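PDB 4MR0: plasmin and fibronectin-binding protein A from Streptococcus pneumoniae, which acts as a surface adhesin and invasin, binding human fibronectin, plasmin, plasminogen and serum albumin. Local coordinates for residues A[297-302]-A[373-378]; A[394-399]-A[403-408]; A[410-415]-A[436-441]. All blocks are in the same frame, centred on the assembly; numbering follows the deposited sequence.

Contact 1: A[297-302]-A[373-378]; sequences GQIISK and NMMYAG
Ile300 lies against the ring of Tyr376, and Ile299 meets the end of Met375, where the short helix that begins at 296 packs on the loop leading into strand 377-381 of the right-handed parallel beta-helix. The methyl CG2 of Ile300 sits over one face of the Tyr376 ring as a CH-pi contact, 4.0 Å from the centroid and 27° off the normal. It leans toward one side of the ring, with CG2 of Ile300 3.6 Å from CD2 of Tyr376; CB of Ile300 lies 3.7 Å from both CD2 and CE2 of Tyr376, on the same side of the ring face. Met375 crosses Ile299 at about a right angle; its CG extends opposite the backbone N (chi1 178°), and the bend at chi3 (93°) carries CE of Met375 to 3.2 Å from CG2 of Ile299, closer than usual, so the detail of that contact is doubtful. Val346 touches both Ile299 and Met375, while Arg406 packs on Tyr376. The backbone of Tyr376 is hydrogen-bonded to Val346 and Ala411, tying the loop to neighbouring coils. In segment 297-302, a type I beta turn runs from Ile299 to Lys302. The carbonyl of Gln298 takes two donors from the same face of its plane: Ser301 N at 3.2 Å and Ser301 OG at 2.6 Å from Gln298 O.

Contact 2: A[394-399]-A[403-408]; sequences FDKKVK and VHYRES
Lys399 is laid across the face of Tyr405 and then reaches past the ring to Glu407. Its CB stands almost exactly above the ring centre, 3.6 Å from the Tyr405 centroid and only 4° off the normal, a CH-pi contact. CA of Lys399 covers the CD1 side, CG of Lys399 comes to 3.7 Å from CD2 of Tyr405, and the two side chains cross at about a right angle. CD continues over the CD2-CE2 side. At the last torsion the chain bends (chi4 71°), turning the ammonium group toward the carboxylate: NZ of Lys399 forms a salt bridge with OE2 of Glu407 at 2.8 Å, meeting that oxygen nearly along its C-O axis. The hydroxyl of Tyr405 is hydrogen-bonded to Asp442, which fixes the far end of the ring.

Lys396, the buried residue of the contact, bonds through NZ to O of Met374. A water 2.6 Å from NZ of Lys396 also accepts from the backbone N of Arg406, at 3.0 Å; a second water, held weakly by NZ, donates to His404 O. The ammonium group is thus tied directly to the backbone of Met374 and through two waters to that of 403-408. The arrangement is that of a loop folded back on itself where strand 387-396 leaves its face of a parallel beta-helix and the chain travels to strand 410-415 of the next face.

Contact 3: A[410-415]-A[436-441]; sequences AALVNA and NIFNIA
Segment 410-415 turns a corner at Leu412 and Val413 and faces strand 437-440 across the interior, the closest alpha carbons, those of Leu412 and Phe438, lying 8.3 Å apart. This is the apolar core of a right-handed parallel beta-helix, in which side chains from different faces of successive coils meet inside. All four residues that touch are buried, and the contact is made entirely by carbon atoms.

The ring of Phe438 is approached at its edge, near the ring plane, by both corner residues. CB of Leu412 lies 3.9 Å from CE2 of Phe438, and the two side chains run past each other in opposite directions, which brings CD1 of Leu412 to 3.9 Å from CD2 of Phe438. Val413 crosses the phenylalanine at about a right angle. Its CG2, placed opposite the carbonyl carbon by a chi1 of 171°, touches CE2 and CZ and so takes the end of the ring next to the part covered by Leu412.

The same leucine methyl also meets Ile440, two residues along the strand from Phe438. These two side chains meet tip to tip, and CD1 of Leu412 touches both Phe438 and Ile440.

The surrounding coils continue the same core. The Phe438 ring is stacked with that of Phe394 on the preceding coil, and Phe394 in turn touches both Leu412 and Val413; Ile448 and Ile471 also pack on Phe438. The backbone of Leu412 is hydrogen-bonded to Gly378 and Val379, which sets the corner in line with the one before it. At the end of the leucine, CD1 of Leu412 is 3.9 Å from CG1 of Ile440 and only slightly farther from CD1 of Ile440.

How the contacts relate
The three contacts come in series along the chain and cluster in the middle of the beta-helix: the centres of contacts 1 and 2 are about 10 Å apart, those of 2 and 3 about 11 Å, and those of 1 and 3 about 13 Å. Strands 387-396 and 431-440 are parallel neighbours on one face, linking contacts 2 and 3; strands 377-381 and 410-415 are neighbours on another, linking contacts 1 and 3. Asn373 hydrogen-bonds to Asp395 and Lys397, joining contact 1 to contact 2. Contacts 1 and 3 join different coils of this adhesin, contact 3 within the interior, whereas contact 2 folds the loop between two strands of one coil.

Contact 1: A[297-302]-A[373-378]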
loop_
_atom_site.group_PDB
_atom_site.type_symbol
_atom_site.label_atom_id
_atom_site.label_comp_id
_atom_site.label_asym_id
_atom_site.label_seq_id
_atom_site.Cartn_x
_atom_site.Cartn_y
_atom_site.Cartn_z
ATOM N N GLY A 297 2.137 16.739 1.511
ATOM C CA GLY A 297 0.751 16.359 1.310
ATOM C C GLY A 297 0.560 15.477 0.092
ATOM O O GLY A 297 -0.166 14.484 0.136
ATOM N N GLN A 298 1.226 15.844 -0.998
ATOM C CA GLN A 298 1.146 15.102 -2.248
ATOM C C GLN A 298 1.969 13.814 -2.177
ATOM O O GLN A 298 1.540 12.762 -2.648
ATOM C CB GLN A 298 1.658 15.977 -3.395
ATOM C CG GLN A 298 0.897 17.288 -3.561
ATOM C CD GLN A 298 1.624 18.282 -4.457
ATOM O OE1 GLN A 298 2.695 18.786 -4.106
ATOM N NE2 GLN A 298 1.046 18.566 -5.619
ATOM N N ILE A 299 3.149 13.908 -1.576
ATOM C CA ILE A 299 4.046 12.765 -1.453
ATOM C C ILE A 299 3.449 11.531 -0.773
ATOM O O ILE A 299 3.462 10.445 -1.345
ATOM C CB ILE A 299 5.344 13.170 -0.709
ATOM C CG1 ILE A 299 6.167 14.123 -1.583
ATOM C CG2 ILE A 299 6.158 11.938 -0.361
ATOM C CD1 ILE A 299 7.467 14.576 -0.946
ATOM N N ILE A 300 2.931 11.691 0.439
ATOM C CA ILE A 300 2.368 10.557 1.166
ATOM C C ILE A 300 1.070 10.003 0.573
ATOM O O ILE A 300 0.564 8.978 1.019
ATOM C CB ILE A 300 2.140 10.907 2.653
ATOM C CG1 ILE A 300 1.099 12.021 2.785
ATOM C CG2 ILE A 300 3.458 11.337 3.284
ATOM C CD1 ILE A 300 0.730 12.351 4.223
ATOM N N SER A 301 0.530 10.674 -0.435
ATOM C CA SER A 301 -0.697 10.207 -1.062
ATOM C C SER A 301 -0.360 9.339 -2.274
ATOM O O SER A 301 -1.238 9.006 -3.070
ATOM C CB SER A 301 -1.547 11.396 -1.514
ATOM O OG SER A 301 -0.929 12.072 -2.597
ATOM N N LYS A 302 0.909 8.970 -2.415
ATOM C CA LYS A 302 1.322 8.158 -3.553
ATOM C C LYS A 302 1.754 6.735 -3.209
ATOM O O LYS A 302 2.948 6.433 -3.172
ATOM C CB LYS A 302 2.444 8.868 -4.318
ATOM C CG LYS A 302 1.987 10.128 -5.040
ATOM C CD LYS A 302 0.752 9.849 -5.891
ATOM C CE LYS A 302 0.400 11.030 -6.781
ATOM N NZ LYS A 302 0.252 12.290 -5.996
ATOM N N ASN A 373 12.711 -0.693 3.633
ATOM C CA ASN A 373 13.045 0.707 3.883
ATOM C C ASN A 373 12.141 1.741 3.208
ATOM O O ASN A 373 12.632 2.643 2.525
ATOM C CB ASN A 373 14.518 0.948 3.486
ATOM C CG ASN A 373 15.119 2.178 4.148
ATOM O OD1 ASN A 373 14.928 2.413 5.347
ATOM N ND2 ASN A 373 15.867 2.965 3.373
ATOM N N MET A 374 10.827 1.621 3.399
ATOM C CA MET A 374 9.885 2.584 2.822
ATOM C C MET A 374 10.092 3.919 3.535
ATOM O O MET A 374 10.499 3.950 4.695
ATOM C CB MET A 374 8.439 2.120 3.019
ATOM C CG MET A 374 7.810 1.413 1.803
ATOM S SD MET A 374 8.529 -0.137 1.241
ATOM C CE MET A 374 9.960 0.478 0.266
ATOM N N MET A 375 9.811 5.018 2.842
ATOM C CA MET A 375 9.990 6.350 3.413
ATOM C C MET A 375 8.924 6.728 4.441
ATOM O O MET A 375 9.208 7.444 5.407
ATOM C CB MET A 375 10.016 7.392 2.287
ATOM C CG MET A 375 10.149 8.827 2.763
ATOM S SD MET A 375 10.103 10.003 1.375
ATOM C CE MET A 375 8.429 10.379 1.331
ATOM N N TYR A 376 7.702 6.242 4.253
ATOM C CA TYR A 376 6.633 6.594 5.172
ATOM C C TYR A 376 5.925 5.416 5.823
ATOM O O TYR A 376 5.633 5.445 7.026
ATOM C CB TYR A 376 5.612 7.476 4.445
ATOM C CG TYR A 376 4.532 8.043 5.337
ATOM C CD1 TYR A 376 4.828 8.501 6.620
ATOM C CD2 TYR A 376 3.217 8.162 4.882
ATOM C CE1 TYR A 376 3.846 9.061 7.429
ATOM C CE2 TYR A 376 2.228 8.725 5.686
ATOM C CZ TYR A 376 2.550 9.171 6.957
ATOM O OH TYR A 376 1.579 9.725 7.759
ATOM N N ALA A 377 5.652 4.381 5.039
ATOM C CA ALA A 377 4.955 3.226 5.578
ATOM C C ALA A 377 4.910 2.065 4.604
ATOM O O ALA A 377 4.925 2.255 3.389
ATOM C CB ALA A 377 3.536 3.623 5.953
ATOM N N GLY A 378 4.864 0.854 5.146
ATOM C CA GLY A 378 4.761 -0.310 4.291
ATOM C C GLY A 378 3.291 -0.423 3.920
ATOM O O GLY A 378 2.930 -0.677 2.763
#

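Contact 2: A[394-399]-A[403-408]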
loop_
_atom_site.group_PDB
_atom_site.type_symbol
_atom_site.label_atom_id
_atom_site.label_comp_id
_atom_site.label_asym_id
_atom_site.label_seq_id
_atom_site.Cartn_x
_atom_site.Cartn_y
_atom_site.Cartn_z
ATOM N N PHE A 394 9.110 -5.799 7.646
ATOM C CA PHE A 394 9.253 -4.357 7.439
ATOM C C PHE A 394 10.623 -3.924 7.924
ATOM O O PHE A 394 10.892 -3.962 9.130
ATOM C CB PHE A 394 8.211 -3.566 8.236
ATOM C CG PHE A 394 6.781 -3.915 7.923
ATOM C CD1 PHE A 394 6.251 -5.151 8.294
ATOM C CD2 PHE A 394 5.944 -2.976 7.319
ATOM C CE1 PHE A 394 4.905 -5.445 8.073
ATOM C CE2 PHE A 394 4.601 -3.252 7.093
ATOM C CZ PHE A 394 4.072 -4.489 7.471
ATOM N N ASP A 395 11.487 -3.511 7.003
ATOM C CA ASP A 395 12.817 -3.058 7.389
ATOM C C ASP A 395 12.901 -1.543 7.278
ATOM O O ASP A 395 12.291 -0.939 6.394
ATOM C CB ASP A 395 13.892 -3.694 6.503
ATOM C CG ASP A 395 14.051 -5.187 6.749
ATOM O OD1 ASP A 395 14.025 -5.612 7.927
ATOM O OD2 ASP A 395 14.221 -5.937 5.765
ATOM N N LYS A 396 13.646 -0.928 8.186
ATOM C CA LYS A 396 13.811 0.518 8.167
ATOM C C LYS A 396 15.225 0.843 8.605
ATOM O O LYS A 396 15.626 0.539 9.728
ATOM C CB LYS A 396 12.798 1.187 9.097
ATOM C CG LYS A 396 12.844 2.710 9.094
ATOM C CD LYS A 396 12.526 3.300 7.727
ATOM C CE LYS A 396 12.466 4.823 7.796
ATOM N NZ LYS A 396 12.351 5.457 6.452
ATOM N N LYS A 397 15.986 1.446 7.702
ATOM C CA LYS A 397 17.366 1.803 7.989
ATOM C C LYS A 397 17.470 3.239 8.492
ATOM O O LYS A 397 16.476 3.966 8.558
ATOM C CB LYS A 397 18.222 1.632 6.732
ATOM C CG LYS A 397 18.292 0.202 6.223
ATOM C CD LYS A 397 19.306 0.071 5.091
ATOM C CE LYS A 397 18.746 0.521 3.752
ATOM N NZ LYS A 397 18.158 -0.631 3.001
ATOM N N VAL A 398 18.680 3.644 8.856
ATOM C CA VAL A 398 18.895 4.998 9.337
ATOM C C VAL A 398 18.931 5.967 8.160
ATOM O O VAL A 398 19.157 5.568 7.016
ATOM C CB VAL A 398 20.218 5.110 10.130
ATOM C CG1 VAL A 398 20.140 4.255 11.386
ATOM C CG2 VAL A 398 21.384 4.668 9.262
ATOM N N LYS A 399 18.684 7.239 8.458
ATOM C CA LYS A 399 18.683 8.309 7.468
ATOM C C LYS A 399 19.892 8.237 6.535
ATOM O O LYS A 399 19.763 8.400 5.320
ATOM C CB LYS A 399 18.672 9.652 8.198
ATOM C CG LYS A 399 18.873 10.881 7.329
ATOM C CD LYS A 399 19.107 12.095 8.225
ATOM C CE LYS A 399 19.371 13.367 7.431
ATOM N NZ LYS A 399 18.152 13.860 6.734
ATOM N N VAL A 403 17.934 6.737 0.549
ATOM C CA VAL A 403 17.890 7.740 -0.505
ATOM C C VAL A 403 16.783 8.709 -0.116
ATOM O O VAL A 403 16.944 9.927 -0.192
ATOM C CB VAL A 403 17.552 7.111 -1.872
ATOM C CG1 VAL A 403 17.456 8.193 -2.934
ATOM C CG2 VAL A 403 18.611 6.084 -2.246
ATOM N N HIS A 404 15.658 8.151 0.312
ATOM C CA HIS A 404 14.515 8.943 0.740
ATOM C C HIS A 404 14.394 8.850 2.254
ATOM O O HIS A 404 14.550 7.774 2.830
ATOM C CB HIS A 404 13.233 8.415 0.089
ATOM C CG HIS A 404 13.136 8.704 -1.376
ATOM N ND1 HIS A 404 12.374 7.942 -2.236
ATOM C CD2 HIS A 404 13.680 9.690 -2.130
ATOM C CE1 HIS A 404 12.453 8.446 -3.455
ATOM N NE2 HIS A 404 13.239 9.507 -3.417
ATOM N N TYR A 405 14.134 9.981 2.897
ATOM C CA TYR A 405 13.974 10.015 4.344
ATOM C C TYR A 405 12.984 11.107 4.701
ATOM O O TYR A 405 13.054 12.221 4.174
ATOM C CB TYR A 405 15.307 10.285 5.049
ATOM C CG TYR A 405 15.207 10.174 6.558
ATOM C CD1 TYR A 405 15.082 8.928 7.180
ATOM C CD2 TYR A 405 15.182 11.316 7.359
ATOM C CE1 TYR A 405 14.930 8.822 8.564
ATOM C CE2 TYR A 405 15.032 11.223 8.745
ATOM C CZ TYR A 405 14.904 9.973 9.339
ATOM O OH TYR A 405 14.726 9.884 10.700
ATOM N N ARG A 406 12.062 10.783 5.599
ATOM C CA ARG A 406 11.041 11.727 6.029
ATOM C C ARG A 406 11.341 12.254 7.433
ATOM O O ARG A 406 11.267 11.513 8.415
ATOM C CB ARG A 406 9.677 11.033 5.997
ATOM C CG ARG A 406 8.493 11.928 6.281
ATOM C CD ARG A 406 7.216 11.271 5.783
ATOM N NE ARG A 406 6.053 12.141 5.906
ATOM C CZ ARG A 406 5.420 12.394 7.046
ATOM N NH1 ARG A 406 5.828 11.843 8.184
ATOM N NH2 ARG A 406 4.362 13.194 7.042
ATOM N N GLU A 407 11.684 13.538 7.516
ATOM C CA GLU A 407 12.003 14.180 8.790
ATOM C C GLU A 407 10.848 14.101 9.775
ATOM O O GLU A 407 11.058 14.049 10.985
ATOM C CB GLU A 407 12.364 15.656 8.572
ATOM C CG GLU A 407 13.694 15.886 7.873
ATOM C CD GLU A 407 14.838 15.165 8.560
ATOM O OE1 GLU A 407 14.878 15.168 9.809
ATOM O OE2 GLU A 407 15.700 14.601 7.853
ATOM N N SER A 408 9.629 14.101 9.247
ATOM C CA SER A 408 8.427 14.042 10.068
ATOM C C SER A 408 8.215 12.656 10.672
ATOM O O SER A 408 7.335 12.466 11.513
ATOM C CB SER A 408 7.213 14.437 9.231
ATOM O OG SER A 408 6.479 15.478 9.855
HETATM O O HOH W 1 13.221 5.556 3.471
HETATM O O HOH W 2 11.674 7.950 6.509
#

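Contact 3: A[410-415]-A[436-441]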
loop_
_atom_site.group_PDB
_atom_site.type_symbol
_atom_site.label_atom_id
_atom_site.label_comp_id
_atom_site.label_asym_id
_atom_site.label_seq_id
_atom_site.Cartn_x
_atom_site.Cartn_y
_atom_site.Cartn_z
ATOM N N ALA A 410 7.931 8.162 10.412
ATOM C CA ALA A 410 7.233 7.120 9.672
ATOM C C ALA A 410 6.548 6.134 10.610
ATOM O O ALA A 410 6.863 6.065 11.796
ATOM C CB ALA A 410 8.218 6.379 8.778
ATOM N N ALA A 411 5.594 5.388 10.065
ATOM C CA ALA A 411 4.867 4.364 10.811
ATOM C C ALA A 411 4.704 3.233 9.796
ATOM O O ALA A 411 3.909 3.341 8.863
ATOM C CB ALA A 411 3.506 4.896 11.264
ATOM N N LEU A 412 5.474 2.161 9.975
ATOM C CA LEU A 412 5.466 1.035 9.044
ATOM C C LEU A 412 4.082 0.464 8.737
ATOM O O LEU A 412 3.782 0.131 7.592
ATOM C CB LEU A 412 6.454 -0.030 9.533
ATOM C CG LEU A 412 7.858 0.607 9.632
ATOM C CD1 LEU A 412 8.905 -0.437 9.970
ATOM C CD2 LEU A 412 8.204 1.291 8.314
ATOM N N VAL A 413 3.247 0.331 9.755
ATOM C CA VAL A 413 1.874 -0.104 9.549
ATOM C C VAL A 413 1.103 1.052 10.166
ATOM O O VAL A 413 1.302 1.383 11.335
ATOM C CB VAL A 413 1.528 -1.409 10.287
ATOM C CG1 VAL A 413 0.033 -1.656 10.199
ATOM C CG2 VAL A 413 2.261 -2.577 9.651
ATOM N N ASN A 414 0.234 1.679 9.383
ATOM C CA ASN A 414 -0.510 2.826 9.882
ATOM C C ASN A 414 -1.957 2.821 9.412
ATOM O O ASN A 414 -2.259 3.300 8.320
ATOM C CB ASN A 414 0.199 4.109 9.417
ATOM C CG ASN A 414 -0.398 5.370 10.014
ATOM O OD1 ASN A 414 -1.376 5.324 10.757
ATOM N ND2 ASN A 414 0.199 6.517 9.686
ATOM N N ALA A 415 -2.846 2.257 10.226
ATOM C CA ALA A 415 -4.272 2.227 9.899
ATOM C C ALA A 415 -4.842 3.445 10.602
ATOM O O ALA A 415 -5.062 3.415 11.812
ATOM C CB ALA A 415 -4.926 0.962 10.441
ATOM N N ASN A 436 4.114 -10.320 11.991
ATOM C CA ASN A 436 4.980 -9.536 11.113
ATOM C C ASN A 436 6.294 -9.282 11.849
ATOM O O ASN A 436 6.321 -9.247 13.080
ATOM C CB ASN A 436 4.330 -8.188 10.776
ATOM C CG ASN A 436 3.023 -8.340 10.030
ATOM O OD1 ASN A 436 3.008 -8.625 8.835
ATOM N ND2 ASN A 436 1.914 -8.166 10.738
ATOM N N ILE A 437 7.377 -9.105 11.102
ATOM C CA ILE A 437 8.672 -8.830 11.714
ATOM C C ILE A 437 9.089 -7.418 11.326
ATOM O O ILE A 437 9.017 -7.046 10.151
ATOM C CB ILE A 437 9.774 -9.799 11.227
ATOM C CG1 ILE A 437 9.362 -11.248 11.485
ATOM C CG2 ILE A 437 11.089 -9.496 11.953
ATOM C CD1 ILE A 437 8.354 -11.785 10.490
ATOM N N PHE A 438 9.506 -6.631 12.312
ATOM C CA PHE A 438 9.957 -5.268 12.052
ATOM C C PHE A 438 11.407 -5.118 12.512
ATOM O O PHE A 438 11.744 -5.482 13.642
ATOM C CB PHE A 438 9.102 -4.238 12.805
ATOM C CG PHE A 438 7.626 -4.307 12.503
ATOM C CD1 PHE A 438 6.835 -5.319 13.040
ATOM C CD2 PHE A 438 7.025 -3.342 11.701
ATOM C CE1 PHE A 438 5.462 -5.366 12.794
ATOM C CE2 PHE A 438 5.652 -3.378 11.448
ATOM C CZ PHE A 438 4.870 -4.392 11.993
ATOM N N ASN A 439 12.259 -4.598 11.631
ATOM C CA ASN A 439 13.664 -4.357 11.955
ATOM C C ASN A 439 13.849 -2.864 11.750
ATOM O O ASN A 439 13.978 -2.396 10.621
ATOM C CB ASN A 439 14.580 -5.155 11.025
ATOM C CG ASN A 439 14.377 -6.649 11.163
ATOM O OD1 ASN A 439 14.497 -7.200 12.257
ATOM N ND2 ASN A 439 14.060 -7.312 10.054
ATOM N N ILE A 440 13.842 -2.123 12.851
ATOM C CA ILE A 440 13.947 -0.671 12.802
ATOM C C ILE A 440 15.244 -0.103 13.366
ATOM O O ILE A 440 15.666 -0.452 14.471
ATOM C CB ILE A 440 12.757 -0.044 13.554
ATOM C CG1 ILE A 440 11.446 -0.532 12.924
ATOM C CG2 ILE A 440 12.851 1.473 13.522
ATOM C CD1 ILE A 440 10.194 -0.182 13.714
ATOM N N ALA A 441 15.864 0.785 12.594
ATOM C CA ALA A 441 17.109 1.427 12.995
ATOM C C ALA A 441 16.907 2.936 13.073
ATOM O O ALA A 441 17.706 3.645 13.677
ATOM C CB ALA A 441 18.215 1.093 12.002
#